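Long-range contacts in putative exonuclease (Eubacterium rectale, PDB 3L0A), which binds a zinc ion at a four-cysteine site and is probably a nuclease-like hydrolase of the PDDEXK type: residues A[15-20]-A[125-130]; A[22-27]-A[223-228]; A[36-41]-A[244-249]; A[56-61]-A[89-94]; A[145-150]-A[195-200]. All coordinates share one frame; numbering follows the deposited sequence.

Contact 1. Residues A[15-20]-A[125-130]; sequences NKEYMS and GAKWKI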
# COMPACT_ATOMS: atom_id res chain seq x y z
N ASN A 15 22.74 -3.64 -29.22
CA ASN A 15 21.29 -3.87 -29.19
C ASN A 15 20.57 -3.74 -30.52
O ASN A 15 19.48 -4.27 -30.66
CB ASN A 15 20.60 -2.94 -28.18
CG ASN A 15 20.83 -3.37 -26.76
OD1 ASN A 15 20.66 -4.54 -26.42
ND2 ASN A 15 21.23 -2.43 -25.92
N LYS A 16 21.17 -3.03 -31.47
CA LYS A 16 20.63 -2.95 -32.81
C LYS A 16 20.90 -4.26 -33.55
O LYS A 16 20.01 -4.80 -34.20
CB LYS A 16 21.19 -1.74 -33.57
CG LYS A 16 20.58 -0.38 -33.10
CD LYS A 16 20.77 0.79 -34.11
CE LYS A 16 19.66 1.85 -33.93
NZ LYS A 16 20.04 3.26 -34.31
N GLU A 17 22.12 -4.77 -33.43
CA GLU A 17 22.51 -6.03 -34.11
C GLU A 17 21.92 -7.31 -33.46
O GLU A 17 21.71 -8.32 -34.14
CB GLU A 17 24.06 -6.14 -34.21
CG GLU A 17 24.55 -6.94 -35.43
CD GLU A 17 26.08 -6.88 -35.61
OE1 GLU A 17 26.62 -5.76 -35.76
OE2 GLU A 17 26.74 -7.96 -35.63
N TYR A 18 21.65 -7.28 -32.17
CA TYR A 18 21.19 -8.47 -31.49
C TYR A 18 19.88 -8.26 -30.72
O TYR A 18 19.83 -7.41 -29.83
CB TYR A 18 22.29 -8.95 -30.53
CG TYR A 18 23.61 -9.41 -31.20
CD1 TYR A 18 23.73 -10.68 -31.77
CD2 TYR A 18 24.73 -8.59 -31.20
CE1 TYR A 18 24.94 -11.11 -32.36
CE2 TYR A 18 25.93 -9.02 -31.79
CZ TYR A 18 26.03 -10.27 -32.37
OH TYR A 18 27.22 -10.67 -32.93
N MSE A 19 18.84 -9.02 -31.05
CA MSE A 19 17.65 -9.13 -30.19
C MSE A 19 18.12 -9.76 -28.87
O MSE A 19 19.10 -10.51 -28.84
CB MSE A 19 16.58 -10.00 -30.85
CG MSE A 19 15.30 -10.23 -30.04
SE MSE A 19 14.32 -8.64 -29.65
CE MSE A 19 14.47 -7.81 -31.38
N SER A 20 17.43 -9.45 -27.79
CA SER A 20 17.78 -9.98 -26.51
C SER A 20 16.49 -10.26 -25.76
O SER A 20 15.41 -9.81 -26.17
CB SER A 20 18.63 -8.97 -25.71
OG SER A 20 17.83 -8.03 -24.98
N GLY A 125 14.22 -15.18 -37.12
CA GLY A 125 14.43 -13.99 -37.97
C GLY A 125 15.67 -13.16 -37.66
O GLY A 125 16.31 -12.64 -38.56
N ALA A 126 16.04 -13.06 -36.39
CA ALA A 126 17.18 -12.21 -36.01
C ALA A 126 18.32 -13.00 -35.38
O ALA A 126 18.17 -14.16 -34.99
CB ALA A 126 16.73 -11.08 -35.04
N LYS A 127 19.46 -12.32 -35.26
CA LYS A 127 20.52 -12.75 -34.36
C LYS A 127 20.06 -12.37 -32.94
O LYS A 127 19.37 -11.36 -32.78
CB LYS A 127 21.82 -12.01 -34.69
CG LYS A 127 22.28 -12.07 -36.13
CD LYS A 127 23.62 -11.35 -36.36
CE LYS A 127 24.82 -12.28 -36.12
NZ LYS A 127 26.15 -11.67 -36.53
N TRP A 128 20.43 -13.18 -31.94
CA TRP A 128 20.14 -12.88 -30.52
C TRP A 128 21.42 -12.89 -29.67
O TRP A 128 22.44 -13.40 -30.11
CB TRP A 128 19.21 -13.93 -29.92
CG TRP A 128 17.79 -13.89 -30.40
CD1 TRP A 128 17.34 -14.14 -31.67
CD2 TRP A 128 16.62 -13.64 -29.61
NE1 TRP A 128 15.98 -14.03 -31.72
CE2 TRP A 128 15.50 -13.72 -30.48
CE3 TRP A 128 16.41 -13.32 -28.26
CZ2 TRP A 128 14.17 -13.50 -30.04
CZ3 TRP A 128 15.09 -13.09 -27.81
CH2 TRP A 128 13.99 -13.19 -28.71
N LYS A 129 21.36 -12.32 -28.47
CA LYS A 129 22.45 -12.42 -27.49
C LYS A 129 21.90 -12.80 -26.12
O LYS A 129 20.79 -12.44 -25.80
CB LYS A 129 23.20 -11.11 -27.34
CG LYS A 129 22.33 -9.88 -27.09
CD LYS A 129 23.24 -8.65 -27.01
CE LYS A 129 22.48 -7.31 -26.92
NZ LYS A 129 22.34 -6.81 -25.52
N ILE A 130 22.69 -13.54 -25.35
CA ILE A 130 22.37 -13.86 -23.95
C ILE A 130 23.62 -13.67 -23.09
O ILE A 130 24.75 -13.70 -23.61
CB ILE A 130 21.83 -15.30 -23.78
CG1 ILE A 130 22.88 -16.32 -24.24
CG2 ILE A 130 20.50 -15.50 -24.57
CD1 ILE A 130 22.86 -17.63 -23.43

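Contact 2. Residues A[22-27]-A[223-228]; sequences SGYKDF and MNMPRI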
# COMPACT_ATOMS: atom_id res chain seq x y z
N SER A 22 15.65 -9.07 -23.02
CA SER A 22 15.19 -7.76 -22.51
C SER A 22 14.59 -6.94 -23.64
O SER A 22 13.51 -6.40 -23.48
CB SER A 22 16.31 -6.97 -21.82
OG SER A 22 15.76 -5.87 -21.07
N GLY A 23 15.28 -6.86 -24.78
CA GLY A 23 14.70 -6.29 -26.02
C GLY A 23 13.30 -6.80 -26.37
O GLY A 23 12.40 -6.04 -26.70
N TYR A 24 13.13 -8.11 -26.33
CA TYR A 24 11.87 -8.70 -26.71
C TYR A 24 10.76 -8.21 -25.80
O TYR A 24 9.72 -7.78 -26.28
CB TYR A 24 11.98 -10.21 -26.62
CG TYR A 24 10.67 -10.93 -26.71
CD1 TYR A 24 10.08 -11.19 -27.94
CD2 TYR A 24 10.01 -11.36 -25.57
CE1 TYR A 24 8.88 -11.83 -28.03
CE2 TYR A 24 8.79 -12.02 -25.64
CZ TYR A 24 8.23 -12.25 -26.89
OH TYR A 24 7.04 -12.93 -26.98
N LYS A 25 10.97 -8.29 -24.48
CA LYS A 25 9.98 -7.86 -23.53
C LYS A 25 9.58 -6.36 -23.69
O LYS A 25 8.42 -6.01 -23.48
CB LYS A 25 10.44 -8.15 -22.09
CG LYS A 25 10.49 -9.63 -21.67
CD LYS A 25 11.10 -9.76 -20.28
CE LYS A 25 10.92 -11.15 -19.66
NZ LYS A 25 11.19 -11.13 -18.16
N ASP A 26 10.53 -5.49 -24.06
CA ASP A 26 10.20 -4.07 -24.33
C ASP A 26 9.03 -4.02 -25.32
O ASP A 26 7.99 -3.39 -25.07
CB ASP A 26 11.39 -3.28 -24.91
CG ASP A 26 12.55 -3.06 -23.90
OD1 ASP A 26 12.32 -3.05 -22.64
OD2 ASP A 26 13.71 -2.89 -24.40
N PHE A 27 9.18 -4.76 -26.41
CA PHE A 27 8.12 -4.85 -27.39
C PHE A 27 6.95 -5.68 -26.93
O PHE A 27 5.81 -5.20 -27.00
CB PHE A 27 8.66 -5.35 -28.72
CG PHE A 27 9.54 -4.37 -29.41
CD1 PHE A 27 8.99 -3.36 -30.19
CD2 PHE A 27 10.91 -4.44 -29.28
CE1 PHE A 27 9.81 -2.43 -30.85
CE2 PHE A 27 11.74 -3.54 -29.93
CZ PHE A 27 11.19 -2.53 -30.71
N MSE A 223 5.47 -16.53 -32.17
CA MSE A 223 4.24 -15.90 -32.73
C MSE A 223 4.35 -14.39 -32.81
O MSE A 223 3.78 -13.78 -33.71
CB MSE A 223 2.97 -16.25 -31.92
CG MSE A 223 2.52 -17.72 -31.93
SE MSE A 223 2.35 -18.62 -33.67
CE MSE A 223 4.08 -19.55 -33.85
N ASN A 224 5.06 -13.79 -31.85
CA ASN A 224 5.18 -12.33 -31.75
C ASN A 224 6.34 -11.74 -32.53
O ASN A 224 6.31 -10.55 -32.84
CB ASN A 224 5.33 -11.92 -30.30
CG ASN A 224 4.05 -12.06 -29.54
OD1 ASN A 224 3.98 -12.78 -28.55
ND2 ASN A 224 3.02 -11.39 -29.99
N MSE A 225 7.36 -12.53 -32.86
CA MSE A 225 8.57 -11.94 -33.45
C MSE A 225 8.35 -11.26 -34.81
O MSE A 225 8.99 -10.24 -35.08
CB MSE A 225 9.72 -12.96 -33.56
CG MSE A 225 10.51 -13.16 -32.30
SE MSE A 225 11.42 -11.57 -31.82
CE MSE A 225 12.70 -11.52 -33.23
N PRO A 226 7.49 -11.84 -35.70
CA PRO A 226 7.32 -11.15 -36.99
C PRO A 226 6.86 -9.68 -36.83
O PRO A 226 7.46 -8.78 -37.41
CB PRO A 226 6.26 -12.01 -37.73
CG PRO A 226 6.33 -13.38 -37.09
CD PRO A 226 6.77 -13.14 -35.65
N ARG A 227 5.85 -9.45 -36.00
CA ARG A 227 5.41 -8.08 -35.74
C ARG A 227 6.54 -7.20 -35.18
O ARG A 227 6.70 -6.05 -35.61
CB ARG A 227 4.23 -8.07 -34.77
CG ARG A 227 3.87 -6.67 -34.24
CD ARG A 227 3.52 -5.64 -35.38
NE ARG A 227 3.14 -4.33 -34.81
CZ ARG A 227 2.59 -3.31 -35.47
NH1 ARG A 227 2.34 -3.38 -36.77
NH2 ARG A 227 2.30 -2.19 -34.81
N ILE A 228 7.28 -7.74 -34.20
CA ILE A 228 8.48 -7.08 -33.65
C ILE A 228 9.44 -6.75 -34.80
O ILE A 228 9.80 -5.59 -34.99
CB ILE A 228 9.21 -7.97 -32.54
CG1 ILE A 228 8.35 -8.11 -31.28
CG2 ILE A 228 10.61 -7.39 -32.16
CD1 ILE A 228 8.67 -9.36 -30.45

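Contact 3. Residues A[36-41]-A[244-249]; sequences CEFYGM and CDCCRH. With ZN (zinc ion), chain B.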
# COMPACT_ATOMS: atom_id res chain seq x y z
N CYS A 36 4.89 -2.06 -25.10
CA CYS A 36 4.91 -0.73 -25.72
C CYS A 36 6.01 -0.67 -26.77
O CYS A 36 7.20 -0.60 -26.43
CB CYS A 36 5.12 0.36 -24.66
SG CYS A 36 5.02 2.03 -25.31
N GLU A 37 5.60 -0.69 -28.03
CA GLU A 37 6.53 -0.74 -29.17
C GLU A 37 7.40 0.54 -29.28
O GLU A 37 8.61 0.47 -29.51
CB GLU A 37 5.73 -0.99 -30.46
CG GLU A 37 4.92 -2.29 -30.39
CD GLU A 37 4.25 -2.71 -31.70
OE1 GLU A 37 3.97 -1.84 -32.53
OE2 GLU A 37 4.00 -3.93 -31.88
N PHE A 38 6.74 1.68 -29.12
CA PHE A 38 7.36 2.99 -29.10
C PHE A 38 8.49 3.04 -28.08
O PHE A 38 9.61 3.38 -28.43
CB PHE A 38 6.26 4.00 -28.74
CG PHE A 38 6.73 5.42 -28.66
CD1 PHE A 38 7.19 6.08 -29.79
CD2 PHE A 38 6.67 6.11 -27.46
CE1 PHE A 38 7.63 7.40 -29.70
CE2 PHE A 38 7.10 7.41 -27.37
CZ PHE A 38 7.58 8.06 -28.47
N TYR A 39 8.20 2.69 -26.83
CA TYR A 39 9.21 2.61 -25.78
C TYR A 39 10.42 1.81 -26.22
O TYR A 39 11.57 2.20 -25.99
CB TYR A 39 8.61 2.01 -24.52
CG TYR A 39 9.59 1.59 -23.44
CD1 TYR A 39 10.26 2.52 -22.67
CD2 TYR A 39 9.81 0.25 -23.16
CE1 TYR A 39 11.16 2.14 -21.64
CE2 TYR A 39 10.68 -0.17 -22.13
CZ TYR A 39 11.35 0.78 -21.38
OH TYR A 39 12.22 0.37 -20.39
N GLY A 40 10.15 0.70 -26.89
CA GLY A 40 11.19 -0.15 -27.38
C GLY A 40 12.06 0.46 -28.46
O GLY A 40 13.26 0.16 -28.55
N MSE A 41 11.43 1.29 -29.30
CA MSE A 41 12.12 1.94 -30.42
C MSE A 41 12.87 3.18 -29.92
O MSE A 41 13.98 3.42 -30.32
CB MSE A 41 11.12 2.34 -31.51
CG MSE A 41 10.55 1.15 -32.29
SE MSE A 41 11.89 0.23 -33.32
CE MSE A 41 11.80 1.40 -34.88
N CYS A 244 3.16 4.48 -20.18
CA CYS A 244 4.50 4.42 -19.62
C CYS A 244 5.07 5.84 -19.60
O CYS A 244 4.50 6.78 -20.19
CB CYS A 244 5.38 3.47 -20.45
SG CYS A 244 5.69 4.08 -22.14
N ASP A 245 6.19 6.02 -18.93
CA ASP A 245 6.78 7.34 -18.74
C ASP A 245 7.27 7.92 -20.08
O ASP A 245 7.11 9.13 -20.35
CB ASP A 245 7.93 7.27 -17.71
CG ASP A 245 7.44 7.22 -16.22
OD1 ASP A 245 6.36 7.76 -15.86
OD2 ASP A 245 8.21 6.68 -15.38
N CYS A 246 7.83 7.05 -20.94
CA CYS A 246 8.29 7.45 -22.30
C CYS A 246 7.13 8.01 -23.10
O CYS A 246 7.21 9.10 -23.64
CB CYS A 246 8.91 6.26 -23.06
SG CYS A 246 9.49 6.62 -24.73
N CYS A 247 6.03 7.25 -23.13
CA CYS A 247 4.81 7.72 -23.78
C CYS A 247 4.37 9.08 -23.26
O CYS A 247 4.00 9.95 -24.04
CB CYS A 247 3.69 6.69 -23.61
SG CYS A 247 3.63 5.46 -24.93
N ARG A 248 4.43 9.28 -21.95
CA ARG A 248 3.94 10.51 -21.35
C ARG A 248 4.85 11.69 -21.63
O ARG A 248 4.37 12.80 -21.88
CB ARG A 248 3.73 10.34 -19.84
CG ARG A 248 2.66 9.30 -19.45
CD ARG A 248 2.20 9.43 -18.02
NE ARG A 248 3.05 8.65 -17.15
CZ ARG A 248 2.93 7.35 -16.94
NH1 ARG A 248 1.98 6.63 -17.51
NH2 ARG A 248 3.78 6.76 -16.14
N HIS A 249 6.15 11.47 -21.57
CA HIS A 249 7.15 12.49 -21.93
C HIS A 249 6.97 12.98 -23.35
O HIS A 249 7.14 14.15 -23.63
CB HIS A 249 8.57 11.93 -21.81
CG HIS A 249 9.62 12.94 -22.13
ND1 HIS A 249 10.11 13.82 -21.19
CD2 HIS A 249 10.25 13.25 -23.29
CE1 HIS A 249 11.02 14.59 -21.75
NE2 HIS A 249 11.12 14.28 -23.03
ZN ZN B . 4.32 3.38 -23.77

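Contact 4. Residues A[56-61]-A[89-94]; sequences LLVGSY and ANFKQA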
# COMPACT_ATOMS: atom_id res chain seq x y z
N LEU A 56 16.66 -2.84 -9.53
CA LEU A 56 17.63 -3.27 -10.53
C LEU A 56 19.06 -3.10 -10.02
O LEU A 56 19.92 -4.00 -10.17
CB LEU A 56 17.44 -2.48 -11.84
CG LEU A 56 16.23 -2.95 -12.68
CD1 LEU A 56 15.74 -1.89 -13.71
CD2 LEU A 56 16.59 -4.31 -13.40
N LEU A 57 19.30 -1.95 -9.40
CA LEU A 57 20.56 -1.67 -8.79
C LEU A 57 20.90 -2.66 -7.66
O LEU A 57 22.02 -3.16 -7.65
CB LEU A 57 20.62 -0.25 -8.29
CG LEU A 57 20.86 0.80 -9.38
CD1 LEU A 57 20.61 2.16 -8.78
CD2 LEU A 57 22.24 0.71 -9.92
N VAL A 58 19.97 -2.96 -6.74
CA VAL A 58 20.23 -4.04 -5.79
C VAL A 58 20.68 -5.30 -6.53
O VAL A 58 21.77 -5.79 -6.31
CB VAL A 58 19.04 -4.35 -4.90
CG1 VAL A 58 19.20 -5.69 -4.28
CG2 VAL A 58 18.89 -3.27 -3.80
N GLY A 59 19.87 -5.79 -7.45
CA GLY A 59 20.20 -6.96 -8.23
C GLY A 59 21.52 -6.93 -8.95
O GLY A 59 22.20 -7.96 -8.96
N SER A 60 21.91 -5.80 -9.56
CA SER A 60 23.25 -5.73 -10.21
C SER A 60 24.43 -5.73 -9.17
O SER A 60 25.57 -6.18 -9.46
CB SER A 60 23.42 -4.51 -11.14
OG SER A 60 22.76 -4.65 -12.39
N TYR A 61 24.14 -5.25 -7.96
CA TYR A 61 25.15 -5.18 -6.91
C TYR A 61 25.56 -6.59 -6.57
O TYR A 61 26.75 -6.90 -6.45
CB TYR A 61 24.58 -4.48 -5.67
CG TYR A 61 25.56 -4.23 -4.53
CD1 TYR A 61 25.78 -5.18 -3.54
CD2 TYR A 61 26.23 -3.03 -4.41
CE1 TYR A 61 26.64 -4.92 -2.46
CE2 TYR A 61 27.08 -2.76 -3.35
CZ TYR A 61 27.29 -3.71 -2.38
OH TYR A 61 28.17 -3.45 -1.34
N ALA A 89 20.39 1.92 2.69
CA ALA A 89 19.88 0.73 3.42
C ALA A 89 19.59 -0.47 2.51
O ALA A 89 19.77 -1.63 2.92
CB ALA A 89 18.63 1.10 4.23
N ASN A 90 19.16 -0.20 1.28
CA ASN A 90 18.78 -1.27 0.37
C ASN A 90 19.99 -2.10 0.02
O ASN A 90 19.87 -3.32 -0.17
CB ASN A 90 18.19 -0.73 -0.91
CG ASN A 90 17.02 0.21 -0.67
OD1 ASN A 90 15.87 -0.22 -0.53
ND2 ASN A 90 17.31 1.53 -0.64
N PHE A 91 21.14 -1.45 -0.02
CA PHE A 91 22.41 -2.12 -0.30
C PHE A 91 23.05 -2.76 0.93
O PHE A 91 23.61 -3.83 0.82
CB PHE A 91 23.35 -1.19 -1.04
CG PHE A 91 22.71 -0.62 -2.25
CD1 PHE A 91 22.74 -1.32 -3.43
CD2 PHE A 91 21.97 0.53 -2.16
CE1 PHE A 91 22.11 -0.85 -4.53
CE2 PHE A 91 21.31 1.04 -3.28
CZ PHE A 91 21.37 0.36 -4.45
N LYS A 92 22.91 -2.16 2.11
CA LYS A 92 23.28 -2.85 3.32
C LYS A 92 22.44 -4.14 3.45
O LYS A 92 22.95 -5.16 3.91
CB LYS A 92 23.14 -1.95 4.56
CG LYS A 92 24.18 -0.79 4.68
CD LYS A 92 23.73 0.24 5.76
CE LYS A 92 24.83 1.22 6.29
NZ LYS A 92 25.51 0.71 7.57
N GLN A 93 21.17 -4.11 3.05
CA GLN A 93 20.40 -5.36 2.97
C GLN A 93 20.91 -6.32 1.87
O GLN A 93 20.98 -7.52 2.09
CB GLN A 93 18.93 -5.07 2.71
CG GLN A 93 18.07 -6.36 2.62
CD GLN A 93 16.62 -6.01 2.33
OE1 GLN A 93 16.28 -5.41 1.30
NE2 GLN A 93 15.76 -6.36 3.25
N ALA A 94 21.21 -5.80 0.66
CA ALA A 94 21.87 -6.65 -0.35
C ALA A 94 23.01 -7.47 0.25
O ALA A 94 23.12 -8.66 -0.01
CB ALA A 94 22.41 -5.82 -1.49

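Contact 5. Residues A[145-150]-A[195-200]; sequences KVMASI and GATKQT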
# COMPACT_ATOMS: atom_id res chain seq x y z
N LYS A 145 18.15 -14.13 -9.14
CA LYS A 145 17.16 -13.07 -9.01
C LYS A 145 16.94 -12.71 -7.55
O LYS A 145 16.70 -13.60 -6.73
CB LYS A 145 15.84 -13.51 -9.63
CG LYS A 145 16.01 -13.87 -11.08
CD LYS A 145 14.81 -13.60 -11.93
CE LYS A 145 15.07 -14.15 -13.31
NZ LYS A 145 15.83 -13.16 -14.11
N VAL A 146 17.00 -11.42 -7.25
CA VAL A 146 16.69 -10.90 -5.95
C VAL A 146 15.32 -10.19 -6.07
O VAL A 146 15.20 -9.25 -6.82
CB VAL A 146 17.78 -9.95 -5.45
CG1 VAL A 146 17.34 -9.32 -4.10
CG2 VAL A 146 19.10 -10.69 -5.24
N MSE A 147 14.30 -10.68 -5.39
CA MSE A 147 12.94 -10.15 -5.55
C MSE A 147 12.24 -9.90 -4.18
O MSE A 147 12.79 -10.24 -3.13
CB MSE A 147 12.17 -11.13 -6.45
CG MSE A 147 11.85 -12.44 -5.80
SE MSE A 147 11.37 -13.94 -7.05
CE MSE A 147 13.07 -14.25 -7.82
N ALA A 148 11.03 -9.32 -4.19
CA ALA A 148 10.26 -9.08 -2.97
C ALA A 148 9.75 -10.38 -2.36
O ALA A 148 9.79 -10.59 -1.12
CB ALA A 148 9.05 -8.08 -3.25
N SER A 149 9.27 -11.25 -3.23
CA SER A 149 8.67 -12.54 -2.84
C SER A 149 8.81 -13.62 -3.89
O SER A 149 8.61 -13.37 -5.08
CB SER A 149 7.16 -12.37 -2.56
OG SER A 149 6.67 -13.45 -1.75
N ILE A 150 9.13 -14.83 -3.41
CA ILE A 150 9.07 -16.06 -4.19
C ILE A 150 7.67 -16.70 -4.17
O ILE A 150 7.20 -17.19 -5.19
CB ILE A 150 10.07 -17.10 -3.60
CG1 ILE A 150 11.52 -16.67 -3.87
CG2 ILE A 150 9.77 -18.46 -4.12
CD1 ILE A 150 12.58 -17.46 -3.08
N GLY A 195 16.59 -17.96 -6.45
CA GLY A 195 15.92 -16.82 -5.88
C GLY A 195 16.24 -16.51 -4.43
O GLY A 195 16.32 -17.44 -3.58
N ALA A 196 16.37 -15.21 -4.12
CA ALA A 196 16.47 -14.73 -2.74
C ALA A 196 15.58 -13.54 -2.62
O ALA A 196 15.40 -12.82 -3.59
CB ALA A 196 17.90 -14.37 -2.39
N THR A 197 14.98 -13.34 -1.44
CA THR A 197 14.07 -12.24 -1.26
C THR A 197 14.57 -11.20 -0.28
O THR A 197 15.49 -11.42 0.53
CB THR A 197 12.76 -12.72 -0.76
OG1 THR A 197 12.93 -13.23 0.56
CG2 THR A 197 12.25 -13.84 -1.64
N LYS A 198 13.95 -10.03 -0.40
CA LYS A 198 14.24 -8.89 0.43
C LYS A 198 13.42 -8.86 1.70
O LYS A 198 13.41 -7.88 2.33
CB LYS A 198 14.04 -7.62 -0.38
CG LYS A 198 14.98 -7.58 -1.60
CD LYS A 198 14.81 -6.33 -2.52
CE LYS A 198 13.62 -6.41 -3.44
NZ LYS A 198 13.87 -5.72 -4.74
N GLN A 199 12.76 -9.96 2.08
CA GLN A 199 12.03 -10.02 3.34
C GLN A 199 13.08 -9.87 4.41
O GLN A 199 14.28 -9.93 4.14
CB GLN A 199 11.26 -11.34 3.50
CG GLN A 199 10.00 -11.49 2.62
CD GLN A 199 9.83 -12.92 2.05
OE1 GLN A 199 10.63 -13.36 1.26
NE2 GLN A 199 8.77 -13.63 2.45
N THR A 200 12.63 -9.69 5.65
CA THR A 200 13.57 -9.38 6.74
C THR A 200 14.48 -10.57 7.17
O THR A 200 15.60 -10.34 7.62
CB THR A 200 12.84 -8.67 7.94
OG1 THR A 200 13.37 -9.19 9.17
CG2 THR A 200 11.27 -8.77 7.87
O HOH W 1 15.98 -6.40 -6.45
O HOH W 2 9.26 -15.64 -0.60

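Contact 1. Residues A[15-20]-A[125-130]
M19 and W128 form a parallel bridge that joins the short, weakly bonded strand 19-20 to strand 126-136 of the mixed sheet. M19 uses both of its backbone polar groups: M19 N donates to K127 O at 3.0 Å, and M19 O accepts from K129 N at 2.9 Å, the donor lying almost in line with the C=O bond (174°). On the sheet face that carries M19 and W128, the selenomethionine lies alongside the indole. Its CG stands anti to the backbone N (chi1 178°) and rests over the six-membered ring of W128, 3.3 Å from M19 CG to the ring centroid. Bends at chi2 and chi3 then lift SE farther above the same ring, a Met-aromatic contact at a distance. Next to the bridge, Y18 fits between two lysines, with Y18 CB against K129 CG (3.6 Å) and Y18 CD1 against K127 CB (3.7 Å). Y18 OH bonds to M2 O. K129 bends at its end, and K129 NZ reaches N15 OD1 at 3.0 Å from above the amide carbonyl plane; Y9 O is a second acceptor. E17 OE2 and K127 NZ, 3.9 Å apart, form a long salt bridge, while E17 OE2 also takes a bond from M2 N. I228 of helix 211-232 packs on M19, V221 and M225 of the same helix on W128, and W128 also touches V176 of helix 170-185.

Contact 2. Residues A[22-27]-A[223-228]
I228 fills the corner between Y24 and F27 where two helices cross. Its CB faces helix 21-28 and divides there into two branches. CG2, anti to the backbone N, sits over one face of the F27 ring, with I228 CG2 4.1 Å from F27 CD2. CG1, turned beside the backbone N (chi1 -67°), packs on the other part of the same residue, 3.8 Å from I228 CG1 to F27 CB. The tip continues past F27 to Y24: I228 CD1 lies 3.4 Å from Y24 CD1 and 3.5 Å from Y24 CE1, so one methyl meets two neighbouring ring carbons. M225 reaches the same ring by another route, its selenium at the ring edge near the plane, 4.1 Å from M225 SE to Y24 CD1, in a Met-aromatic contact. The short segment axes come within 10.8 Å and cross at 80°, which confines the contact to these few side chains. Segment 223-228 is kinked at P226 and R227, where neither nitrogen bonds to the turn before, P226 having no hydrogen to give. Y24 also touches V221 of helix 211-232 and I172 of helix 170-185, whereas F27 presses on E37, M41 and L44 of helix 37-45.

Contact 3. Residues A[36-41]-A[244-249]
C36 turns SG anti to its backbone N (chi1 -175°) and C244 swings SG between its backbone N and carbonyl carbon (chi1 66°), which brings the two sulfurs to one zinc ion. The metal is held at 2.2 Å from C36 SG, 2.2 Å from C244 SG and 2.5 Å from C247 SG, and C241 supplies the fourth sulfur. Each N-cap sulfur is also gripped by the helix it starts: Y39 N donates to C36 SG at 3.6 Å, and C247 N to C244 SG at 3.3 Å along a fairly straight bond (165°). These N-H groups would probably draw off some of the sulfurs' negative charge. One cysteine from the N-terminal part and three from a CxxCxxC run make a Cys4 site, which recalls the iron-sulfur cluster of AddB-type and Cas4 nucleases, with zinc here instead. C246, on the same run, is no ligand; C246 SG lies obliquely against the F38 ring, 3.6 Å from F38 CE2, and C246 CB meets the edge of the Y39 ring at Y39 CD1, 4.0 Å away. Farther along the second helix, R248 NH2 forms a salt bridge with D245 OD1 (2.8 Å), and both residues also bond to E201 of a second subunit.

Contact 4. Residues A[56-61]-A[89-94]
F91 is the main bump of this interface, and the hollow that takes it is formed by L57, V58 and Y61 of helix 54-67. The ring leaves its helix beside the backbone N (chi1 -53°) and reaches over to the other backbone: F91 CE1 comes 3.7 Å from V58 N, F91 CZ lies 4.0 Å from L57 CB, and the L57 carbonyl oxygen stands in the ring plane at its edge. V58 closes one face of the ring with CG2, 4.1 Å from V58 CG2 to F91 CE1. One turn on from L57, Y61 leans obliquely on the F91 ring, Y61 CD2 being 4.0 Å from F91 CD1, with the two ring planes 55° apart, neither stacked nor perpendicular. The two segments, running in roughly the same direction at 34°, belong to the helical layer beside the mixed sheet, and helix 70-76 also packs on Y61 and L57, through L70, K74 and F73. V58 is the return bump. Its CG2 enters the dip beside N90, 3.8 Å from V58 CG2 to N90 O, and its CG1 meets the small A94 methyl. The phenol ring packs on the same methyl, with A94 CB 4.0 Å from Y61 CD1. Cutting F91 down to an alanine would probably open a gap between L57 and Y61 and leave V58 CG2 without the ring it covers. Y61 OH reaches past the contact to bond with E95.

Contact 5. Residues A[145-150]-A[195-200]
Peptide groups are the flat units here, those of K145 to A148 meeting those of G195 to K198 along the border of two parallel strands. A196 N donates to K145 O (3.1 Å), M147 N to A196 O (3.0 Å), and K198 N to M147 O (3.0 Å), the last tilted 17° from the carbonyl plane. V146 and A196 stand on one face of the sheet; K145, M147 and T197 stand on the other, where G195 brings no side chain. A CB on G195 would be tight against I150 CD1. Beyond the strands I150 folds back across T197, with I150 CG1 3.7 Å from T197 CG2. K198 crosses V146 at about a right angle, K198 CG lying 3.9 Å from V146 CG1, and a bend at chi3 (-78°) carries NZ back to a water: K198 NZ is 2.8 Å from water 1, which donates to V146 O. With an alanine in place of K198, water 1 would probably lose the ammonium group that steadies it, and V146 CG1 its cover from that side. A second water joins I150 N to Q199 OE1. Strands 140-147 and 191-197 are adjacent and parallel with helix 170-185 between them in sequence, a beta-alpha-beta crossover. K145, salt-bridged to D143 and bonded to Q173, fits with D143 the (D/E)xK part of the PDDEXK signature.

Contacts 1, 2 and 3 form one chain of neighbours and contacts 4 and 5 another. Centres of contacts 1 and 2 are 11 Å apart, those of 2 and 3 are 14 Å apart, and a salt bridge from R227 to E37 ties the latter pair. In all three, a segment from the first 41 residues returns to a later part of the chain, and their segments alternate in sequence, so the N-terminal part is bound to sheet, long helix and zinc site in turn. Contacts 4 and 5, 11 Å apart and following in series, set helices 54-67 and 89-102 beside strands 140-147 and 191-197. Contacts 1 and 5 share the mixed sheet, at centres 30 Å apart.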